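Local coordinates for 3-keto-5-aminohexanoate cleavage enzyme (Ralstonia eutropha, PDB 3C6C), which probably cleaves 3-keto-5-aminohexanoate or a related beta-keto acid at a divalent metal centre, in a TIM beta/alpha-barrel, at residues P47-A51 with E86-V91; A108-P112 with L158-N164; P209-L215 with N238-F244. One frame throughout, in Å; residues are numbered along the deposited sequence. Where two conformers were deposited one is given.

In the fold
Three contacts of one TIM barrel illustrate how chemistry follows place in a fold. Contact 3 lies deepest, its centre about 10 Å from the centre of the chain: two neighbouring parallel barrel strands joined by backbone bonds, with side chains on both faces. Contact 1, about 17 Å from that centre and on the opposite side of it, packs two outer-layer helices through apolar atoms, with an ion pair of one helix, and a water bridging to the other, on its exposed side. Contact 2, about 18 Å out, belongs to a separate antiparallel sheet, partly buried, with aromatic rings on one face and, on the other, residues that pack against a second subunit. Contacts 2 and 3 come nearest, about 8 Å between atoms.

Contact 1: residues P47-A51 with E86-V91; sequences PAQIA and EVVDRV
P47, in the first turn of its helix, lays its ring across the side chain of E86, the two crossing at about a right angle, with P47 CB 3.4 Å from E86 CD. E86 is fully extended (chi1 -178°, chi2 -179°), which carries its carboxylate past the proline ring to R90, one turn on. There R90 grips it side-on: NE, 2.8 Å from E86 OE2, and NH2 both donate to that single oxygen, within the guanidinium plane. A water links the same oxygen to the backbone N of A48, so three donors converge on OE2 and the ion pair is tied to the facing helix. The in-plane pairing fixes the guanidinium's rotation, and A48 CB sits 3.6 Å above the centre of one face. Further in, A51 CB nestles between R90 CB at 3.4 Å and V91 CG2 at 3.7 Å. The axes of the two segments cross at -46°, their close approach consistent with the small A51. V87 turns CG2 beside its own backbone N, against P47, while both its methyls meet I50 CG2. Beneath this interface, V87 rests on I67 and V69 of strand 64-70 and V91 on L100 of strand 99-103, so helix 81-92 sits on these strands, with helix 47-60 beside it in the outer layer.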
loop_
_atom_site.group_PDB
_atom_site.type_symbol
_atom_site.label_atom_id
_atom_site.label_comp_id
_atom_site.label_asym_id
_atom_site.label_seq_id
_atom_site.Cartn_x
_atom_site.Cartn_y
_atom_site.Cartn_z
ATOM N N PRO A 47 -7.145 -21.971 38.317
ATOM C CA PRO A 47 -6.060 -22.562 37.557
ATOM C C PRO A 47 -6.426 -23.887 36.856
ATOM O O PRO A 47 -5.929 -24.183 35.768
ATOM C CB PRO A 47 -4.972 -22.750 38.631
ATOM C CG PRO A 47 -5.196 -21.569 39.540
ATOM C CD PRO A 47 -6.692 -21.491 39.639
ATOM N N ALA A 48 -7.315 -24.663 37.471
ATOM C CA ALA A 48 -7.727 -25.940 36.918
ATOM C C ALA A 48 -8.521 -25.684 35.629
ATOM O O ALA A 48 -8.339 -26.378 34.632
ATOM C CB ALA A 48 -8.574 -26.764 37.929
ATOM N N GLN A 49 -9.390 -24.684 35.663
ATOM C CA GLN A 49 -10.229 -24.347 34.492
ATOM C C GLN A 49 -9.357 -23.814 33.357
ATOM O O GLN A 49 -9.571 -24.088 32.157
ATOM C CB GLN A 49 -11.306 -23.326 34.848
ATOM C CG GLN A 49 -12.422 -23.911 35.701
ATOM C CD GLN A 49 -13.236 -22.874 36.407
ATOM O OE1 GLN A 49 -12.859 -21.708 36.475
ATOM N NE2 GLN A 49 -14.355 -23.301 36.992
ATOM N N ILE A 50 -8.355 -23.056 33.752
ATOM C CA ILE A 50 -7.441 -22.419 32.774
ATOM C C ILE A 50 -6.566 -23.480 32.106
ATOM O O ILE A 50 -6.401 -23.484 30.907
ATOM C CB ILE A 50 -6.596 -21.297 33.439
ATOM C CG1 ILE A 50 -7.512 -20.141 33.842
ATOM C CG2 ILE A 50 -5.491 -20.805 32.520
ATOM C CD1 ILE A 50 -6.904 -19.082 34.726
ATOM N N ALA A 51 -6.058 -24.414 32.904
ATOM C CA ALA A 51 -5.307 -25.557 32.379
ATOM C C ALA A 51 -6.207 -26.384 31.477
ATOM O O ALA A 51 -5.805 -26.798 30.392
ATOM C CB ALA A 51 -4.693 -26.445 33.526
ATOM N N GLU A 86 0.578 -23.428 39.297
ATOM C CA GLU A 86 -0.463 -24.465 39.325
ATOM C C GLU A 86 -0.947 -24.740 37.897
ATOM O O GLU A 86 -1.129 -25.890 37.494
ATOM C CB GLU A 86 -1.656 -24.081 40.217
ATOM C CG GLU A 86 -2.695 -25.202 40.277
ATOM C CD GLU A 86 -3.907 -24.901 41.108
ATOM O OE1 GLU A 86 -3.853 -23.964 41.937
ATOM O OE2 GLU A 86 -4.929 -25.602 40.898
ATOM N N VAL A 87 -1.118 -23.671 37.122
ATOM C CA VAL A 87 -1.608 -23.847 35.743
ATOM C C VAL A 87 -0.600 -24.678 34.946
ATOM O O VAL A 87 -0.959 -25.651 34.296
ATOM C CB VAL A 87 -1.899 -22.520 34.985
ATOM C CG1 VAL A 87 -2.128 -22.807 33.464
ATOM C CG2 VAL A 87 -3.135 -21.795 35.606
ATOM N N VAL A 88 0.663 -24.309 35.036
ATOM C CA VAL A 88 1.718 -24.941 34.229
ATOM C C VAL A 88 1.914 -26.396 34.660
ATOM O O VAL A 88 2.105 -27.296 33.836
ATOM C CB VAL A 88 3.040 -24.140 34.296
ATOM C CG1 VAL A 88 4.213 -24.964 33.806
ATOM C CG2 VAL A 88 2.902 -22.831 33.486
ATOM N N ASP A 89 1.815 -26.609 35.975
ATOM C CA ASP A 89 1.940 -27.961 36.539
ATOM C C ASP A 89 0.808 -28.858 36.029
ATOM O O ASP A 89 1.027 -30.012 35.667
ATOM C CB ASP A 89 1.985 -27.959 38.069
ATOM C CG ASP A 89 3.308 -27.422 38.627
ATOM O OD1 ASP A 89 4.272 -27.237 37.840
ATOM O OD2 ASP A 89 3.372 -27.185 39.866
ATOM N N ARG A 90 -0.394 -28.300 35.995
ATOM C CA ARG A 90 -1.574 -29.016 35.475
ATOM C C ARG A 90 -1.460 -29.353 33.993
ATOM O O ARG A 90 -1.750 -30.467 33.585
ATOM C CB ARG A 90 -2.901 -28.282 35.755
ATOM C CG ARG A 90 -3.285 -28.238 37.229
ATOM C CD ARG A 90 -4.613 -27.569 37.406
ATOM N NE ARG A 90 -4.977 -27.474 38.802
ATOM C CZ ARG A 90 -5.644 -28.431 39.449
ATOM N NH1 ARG A 90 -5.999 -29.531 38.812
ATOM N NH2 ARG A 90 -5.963 -28.288 40.715
ATOM N N VAL A 91 -1.049 -28.394 33.184
ATOM C CA VAL A 91 -1.006 -28.623 31.723
ATOM C C VAL A 91 0.075 -29.670 31.441
ATOM O O VAL A 91 -0.110 -30.622 30.690
ATOM C CB VAL A 91 -0.744 -27.332 30.911
ATOM C CG1 VAL A 91 -0.550 -27.684 29.407
ATOM C CG2 VAL A 91 -1.879 -26.313 31.128
HETATM O O HOH W 1 -7.601 -24.792 40.541
#

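Contact 2: residues A108-P112 with L158-N164; sequences AFLLP and LEFVYLN
F109 and F160 meet obliquely, their planes 49° apart and centroids 5.2 Å from each other; F109 CE1 comes over one face of the F160 ring, 3.6 Å from F160 CG, and L158 O lies at the F160 edge, in its plane. In the conformer given for Y162, one of two, F160 CE2 stands over a face of the tyrosine ring, toward the rim, while A108 O lies at the Y162 edge near its plane. With chi1 of 63°, F160 CG stands between its own backbone N and carbonyl carbon, and the ring reaches F109 and, in that conformer, Y162. L111 CD2 packs on F160 CB, and L158 CD2 touches F109 CZ more loosely. On the face of the sheet away from these rings, L110 and V161 lie side by side, pointing the same way, and L110 CD2 also meets L163 CD2 at 4.1 Å. The backbones pair antiparallel: L110 and V161 exchange two bonds as a hydrogen-bonded pair, F109 and Y162 form the adjoining non-hydrogen-bonded pair, and L163 N donates almost straight to A108 O at 2.8 Å. Strand 108-113 pairs on its other side with strand 125-126, antiparallel, through a classic beta bulge in which A108 and F109 both face D125. Strand 151-155 lies beyond strand 158-162, and the second subunit packs its own L163 on V161.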
loop_
_atom_site.group_PDB
_atom_site.type_symbol
_atom_site.label_atom_id
_atom_site.label_comp_id
_atom_site.label_asym_id
_atom_site.label_seq_id
_atom_site.Cartn_x
_atom_site.Cartn_y
_atom_site.Cartn_z
ATOM N N ALA A 108 2.777 -2.935 34.633
ATOM C CA ALA A 108 3.091 -1.761 33.816
ATOM C C ALA A 108 1.897 -0.820 33.813
ATOM O O ALA A 108 1.726 0.011 32.936
ATOM C CB ALA A 108 3.462 -2.164 32.370
ATOM N N PHE A 109 1.052 -1.014 34.808
ATOM C CA PHE A 109 -0.260 -0.340 34.881
ATOM C C PHE A 109 -0.213 0.967 35.678
ATOM O O PHE A 109 -0.083 0.979 36.886
ATOM C CB PHE A 109 -1.296 -1.319 35.449
ATOM C CG PHE A 109 -2.679 -0.744 35.620
ATOM C CD1 PHE A 109 -3.503 -0.532 34.517
ATOM C CD2 PHE A 109 -3.171 -0.454 36.883
ATOM C CE1 PHE A 109 -4.775 -0.011 34.669
ATOM C CE2 PHE A 109 -4.454 0.060 37.048
ATOM C CZ PHE A 109 -5.254 0.285 35.942
ATOM N N LEU A 110 -0.285 2.071 34.934
ATOM C CA LEU A 110 -0.148 3.433 35.482
ATOM C C LEU A 110 -1.427 4.229 35.357
ATOM O O LEU A 110 -2.029 4.338 34.286
ATOM C CB LEU A 110 0.998 4.199 34.783
ATOM C CG LEU A 110 1.209 5.652 35.209
ATOM C CD1 LEU A 110 1.705 5.719 36.669
ATOM C CD2 LEU A 110 2.208 6.348 34.292
ATOM N N LEU A 111 -1.815 4.793 36.491
ATOM C CA LEU A 111 -2.987 5.680 36.588
ATOM C C LEU A 111 -2.545 7.029 37.140
ATOM O O LEU A 111 -2.489 7.226 38.354
ATOM C CB LEU A 111 -4.079 5.087 37.492
ATOM C CG LEU A 111 -4.838 3.864 36.991
ATOM C CD1 LEU A 111 -5.641 3.238 38.140
ATOM C CD2 LEU A 111 -5.739 4.194 35.793
ATOM N N PRO A 112 -2.184 7.962 36.245
ATOM C CA PRO A 112 -1.740 9.267 36.737
ATOM C C PRO A 112 -2.812 9.983 37.559
ATOM O O PRO A 112 -3.989 9.983 37.214
ATOM C CB PRO A 112 -1.416 10.034 35.452
ATOM C CG PRO A 112 -1.178 8.978 34.420
ATOM C CD PRO A 112 -2.079 7.847 34.778
ATOM N N LEU A 158 -12.413 1.946 30.895
ATOM C CA LEU A 158 -11.221 2.307 31.699
ATOM C C LEU A 158 -10.045 2.820 30.850
ATOM O O LEU A 158 -9.489 2.086 30.030
ATOM C CB LEU A 158 -10.757 1.121 32.534
ATOM C CG LEU A 158 -9.491 1.332 33.357
ATOM C CD1 LEU A 158 -9.663 2.476 34.359
ATOM C CD2 LEU A 158 -9.142 0.034 34.045
ATOM N N GLU A 159 -9.692 4.083 31.084
ATOM C CA GLU A 159 -8.525 4.723 30.434
ATOM C C GLU A 159 -7.316 4.735 31.354
ATOM O O GLU A 159 -7.393 5.099 32.520
ATOM C CB GLU A 159 -8.866 6.131 29.922
ATOM C CG GLU A 159 -9.958 6.090 28.850
ATOM C CD GLU A 159 -9.702 6.944 27.612
ATOM O OE1 GLU A 159 -8.580 6.955 27.046
ATOM O OE2 GLU A 159 -10.670 7.584 27.154
ATOM N N PHE A 160 -6.193 4.276 30.820
ATOM C CA PHE A 160 -4.942 4.248 31.588
ATOM C C PHE A 160 -3.740 4.379 30.680
ATOM O O PHE A 160 -3.869 4.461 29.455
ATOM C CB PHE A 160 -4.820 2.940 32.387
ATOM C CG PHE A 160 -4.761 1.702 31.520
ATOM C CD1 PHE A 160 -5.910 1.199 30.922
ATOM C CD2 PHE A 160 -3.553 1.051 31.291
ATOM C CE1 PHE A 160 -5.861 0.074 30.126
ATOM C CE2 PHE A 160 -3.498 -0.071 30.466
ATOM C CZ PHE A 160 -4.653 -0.560 29.893
ATOM N N VAL A 161 -2.582 4.347 31.336
ATOM C CA VAL A 161 -1.286 4.375 30.677
ATOM C C VAL A 161 -0.508 3.091 30.933
ATOM O O VAL A 161 -0.345 2.640 32.061
ATOM C CB VAL A 161 -0.409 5.589 31.111
ATOM C CG1 VAL A 161 1.024 5.436 30.559
ATOM C CG2 VAL A 161 -1.017 6.913 30.650
ATOM N N TYR A 162 -0.070 2.490 29.833
ATOM C CA TYR A 162 0.867 1.348 29.866
ATOM C C TYR A 162 2.247 1.925 29.899
ATOM O O TYR A 162 2.652 2.609 28.963
ATOM C CB TYR A 162 0.824 0.453 28.603
ATOM C CG TYR A 162 0.005 -0.813 28.685
ATOM C CD1 TYR A 162 -0.262 -1.421 29.899
ATOM C CD2 TYR A 162 -0.463 -1.419 27.528
ATOM C CE1 TYR A 162 -1.012 -2.582 29.965
ATOM C CE2 TYR A 162 -1.215 -2.581 27.575
ATOM C CZ TYR A 162 -1.487 -3.154 28.800
ATOM O OH TYR A 162 -2.231 -4.299 28.870
ATOM N N LEU A 163 2.960 1.641 30.973
ATOM C CA LEU A 163 4.307 2.193 31.202
ATOM C C LEU A 163 5.391 1.132 31.210
ATOM O O LEU A 163 5.641 0.433 32.215
ATOM C CB LEU A 163 4.349 3.015 32.504
ATOM C CG LEU A 163 5.664 3.745 32.770
ATOM C CD1 LEU A 163 5.822 4.900 31.800
ATOM C CD2 LEU A 163 5.734 4.214 34.236
ATOM N N ASN A 164 5.986 1.007 30.037
ATOM C CA ASN A 164 7.126 0.125 29.814
ATOM C C ASN A 164 8.282 0.889 29.179
ATOM O O ASN A 164 8.388 0.989 27.952
ATOM C CB ASN A 164 6.710 -1.050 28.927
ATOM C CG ASN A 164 5.682 -1.939 29.591
ATOM O OD1 ASN A 164 5.988 -2.685 30.522
ATOM N ND2 ASN A 164 4.462 -1.863 29.114
#

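Contact 3: residues P209-L215 with N238-F244; sequences PLFQMVL and NAQWAAF
F211 pairs with W241 in two adjacent parallel strands of a beta-alpha-beta unit of the TIM barrel, whose connecting helix is 225-232. Six backbone hydrogen bonds alternate between the strands from P209 to L215. Among them are F211 N to Q240 O at 3.0 Å and M213 N to A242 O at 2.8 Å, the latter donor tilted 32° from the carbonyl plane. Weaker CA-H...O contacts run between them, such as W241 CA to F211 O. Apolar packing follows the two faces. On that of F211, M213 and W241, turned to helix 225-232, selenomethionine M213 makes an oblique Met-aromatic contact: its extended chain brings CE 3.8 Å from W241 CE3, while its CB meets A243 CB at 4.0 Å. On the face of Q212, V214 and F244, V214 lies alongside the F244 ring, pointing the same way, with its methyls near CE1 and CZ. There an amide also packs against the ring. F244 CG stands between its own N and carbonyl carbon (chi1 76°), and the ring leans over the facing strand; R265 of strand 264-266 is its cation-pi partner. The Q212 amide, its plane 69° from that of the ring, bonds E186 through NE2 and meets the ring at its edge, Q212 CD lying 3.5 Å from F244 CD1.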
loop_
_atom_site.group_PDB
_atom_site.type_symbol
_atom_site.label_atom_id
_atom_site.label_comp_id
_atom_site.label_asym_id
_atom_site.label_seq_id
_atom_site.Cartn_x
_atom_site.Cartn_y
_atom_site.Cartn_z
ATOM N N PRO A 209 13.497 -14.135 16.124
ATOM C CA PRO A 209 12.655 -13.163 16.814
ATOM C C PRO A 209 11.178 -13.391 16.539
ATOM O O PRO A 209 10.798 -13.771 15.440
ATOM C CB PRO A 209 13.066 -11.827 16.190
ATOM C CG PRO A 209 14.260 -12.116 15.374
ATOM C CD PRO A 209 14.173 -13.537 14.969
ATOM N N LEU A 210 10.390 -13.129 17.569
ATOM C CA LEU A 210 8.914 -13.256 17.524
ATOM C C LEU A 210 8.235 -11.930 17.756
ATOM O O LEU A 210 8.361 -11.325 18.821
ATOM C CB LEU A 210 8.411 -14.206 18.625
ATOM C CG LEU A 210 9.004 -15.585 18.761
ATOM C CD1 LEU A 210 8.239 -16.344 19.858
ATOM C CD2 LEU A 210 8.984 -16.340 17.411
ATOM N N PHE A 211 7.476 -11.512 16.753
ATOM C CA PHE A 211 6.698 -10.277 16.808
ATOM C C PHE A 211 5.198 -10.620 16.670
ATOM O O PHE A 211 4.798 -11.478 15.877
ATOM C CB PHE A 211 7.028 -9.315 15.674
ATOM C CG PHE A 211 8.372 -8.634 15.779
ATOM C CD1 PHE A 211 9.519 -9.301 15.420
ATOM C CD2 PHE A 211 8.466 -7.298 16.147
ATOM C CE1 PHE A 211 10.736 -8.671 15.473
ATOM C CE2 PHE A 211 9.700 -6.654 16.210
ATOM C CZ PHE A 211 10.826 -7.348 15.866
ATOM N N GLN A 212 4.393 -9.924 17.437
ATOM C CA GLN A 212 2.938 -9.979 17.251
ATOM C C GLN A 212 2.286 -8.624 17.290
ATOM O O GLN A 212 2.431 -7.858 18.237
ATOM C CB GLN A 212 2.275 -10.879 18.281
ATOM C CG GLN A 212 0.760 -10.905 18.200
ATOM C CD GLN A 212 0.163 -12.114 18.906
ATOM O OE1 GLN A 212 -0.355 -13.023 18.254
ATOM N NE2 GLN A 212 0.246 -12.132 20.243
HETATM N N MSE A 213 1.504 -8.369 16.256
HETATM C CA MSE A 213 0.692 -7.149 16.182
HETATM C C MSE A 213 -0.632 -7.330 16.909
HETATM O O MSE A 213 -1.433 -8.209 16.566
HETATM C CB MSE A 213 0.335 -6.782 14.734
HETATM C CG MSE A 213 1.449 -6.805 13.763
HETATM SE SE MSE A 213 0.678 -6.452 12.016
HETATM C CE MSE A 213 2.090 -7.029 11.133
ATOM N N VAL A 214 -0.816 -6.495 17.918
ATOM C CA VAL A 214 -2.090 -6.290 18.597
ATOM C C VAL A 214 -2.887 -5.252 17.816
ATOM O O VAL A 214 -2.483 -4.089 17.703
ATOM C CB VAL A 214 -1.894 -5.820 20.078
ATOM C CG1 VAL A 214 -3.263 -5.733 20.795
ATOM C CG2 VAL A 214 -0.932 -6.784 20.830
ATOM N N LEU A 215 -4.009 -5.680 17.242
ATOM C CA LEU A 215 -4.820 -4.801 16.387
ATOM C C LEU A 215 -6.196 -4.496 16.960
ATOM O O LEU A 215 -6.900 -5.354 17.438
ATOM C CB LEU A 215 -4.963 -5.377 14.964
ATOM C CG LEU A 215 -3.669 -5.686 14.198
ATOM C CD1 LEU A 215 -3.964 -6.450 12.919
ATOM C CD2 LEU A 215 -2.882 -4.381 13.902
ATOM N N ASN A 238 13.837 -12.305 8.904
ATOM C CA ASN A 238 14.183 -13.571 9.581
ATOM C C ASN A 238 13.287 -13.881 10.779
ATOM O O ASN A 238 13.460 -14.874 11.500
ATOM C CB ASN A 238 15.649 -13.569 10.039
ATOM C CG ASN A 238 15.904 -12.659 11.230
ATOM O OD1 ASN A 238 15.337 -11.581 11.331
ATOM N ND2 ASN A 238 16.776 -13.095 12.138
ATOM N N ALA A 239 12.335 -13.000 10.995
ATOM C CA ALA A 239 11.467 -13.101 12.158
ATOM C C ALA A 239 10.188 -13.820 11.806
ATOM O O ALA A 239 9.754 -13.837 10.659
ATOM C CB ALA A 239 11.166 -11.711 12.712
ATOM N N GLN A 240 9.607 -14.444 12.820
ATOM C CA GLN A 240 8.229 -14.925 12.737
ATOM C C GLN A 240 7.333 -13.811 13.252
ATOM O O GLN A 240 7.708 -13.089 14.191
ATOM C CB GLN A 240 8.023 -16.192 13.578
ATOM C CG GLN A 240 8.583 -17.446 12.961
ATOM C CD GLN A 240 7.930 -17.794 11.641
ATOM O OE1 GLN A 240 6.708 -17.811 11.534
ATOM N NE2 GLN A 240 8.740 -18.090 10.628
ATOM N N TRP A 241 6.184 -13.628 12.601
ATOM C CA TRP A 241 5.213 -12.624 13.042
ATOM C C TRP A 241 3.809 -13.191 13.061
ATOM O O TRP A 241 3.480 -14.142 12.342
ATOM C CB TRP A 241 5.263 -11.330 12.209
ATOM C CG TRP A 241 4.784 -11.466 10.826
ATOM C CD1 TRP A 241 5.501 -11.885 9.754
ATOM C CD2 TRP A 241 3.452 -11.233 10.354
ATOM N NE1 TRP A 241 4.705 -11.915 8.631
ATOM C CE2 TRP A 241 3.439 -11.526 8.978
ATOM C CE3 TRP A 241 2.268 -10.811 10.964
ATOM C CZ2 TRP A 241 2.283 -11.413 8.198
ATOM C CZ3 TRP A 241 1.136 -10.664 10.178
ATOM C CH2 TRP A 241 1.147 -10.989 8.819
ATOM N N ALA A 242 3.022 -12.599 13.935
ATOM C CA ALA A 242 1.581 -12.889 14.080
ATOM C C ALA A 242 0.812 -11.581 14.192
ATOM O O ALA A 242 1.384 -10.524 14.406
ATOM C CB ALA A 242 1.354 -13.755 15.299
ATOM N N ALA A 243 -0.497 -11.679 14.019
ATOM C CA ALA A 243 -1.391 -10.548 14.194
ATOM C C ALA A 243 -2.719 -11.096 14.684
ATOM O O ALA A 243 -3.096 -12.214 14.329
ATOM C CB ALA A 243 -1.566 -9.781 12.865
ATOM N N PHE A 244 -3.373 -10.349 15.552
ATOM C CA PHE A 244 -4.718 -10.744 15.990
ATOM C C PHE A 244 -5.626 -9.553 16.234
ATOM O O PHE A 244 -5.180 -8.440 16.380
ATOM C CB PHE A 244 -4.613 -11.637 17.223
ATOM C CG PHE A 244 -4.295 -10.911 18.492
ATOM C CD1 PHE A 244 -2.996 -10.722 18.891
ATOM C CD2 PHE A 244 -5.316 -10.433 19.314
ATOM C CE1 PHE A 244 -2.715 -10.084 20.059
ATOM C CE2 PHE A 244 -5.037 -9.766 20.495
ATOM C CZ PHE A 244 -3.730 -9.602 20.877
#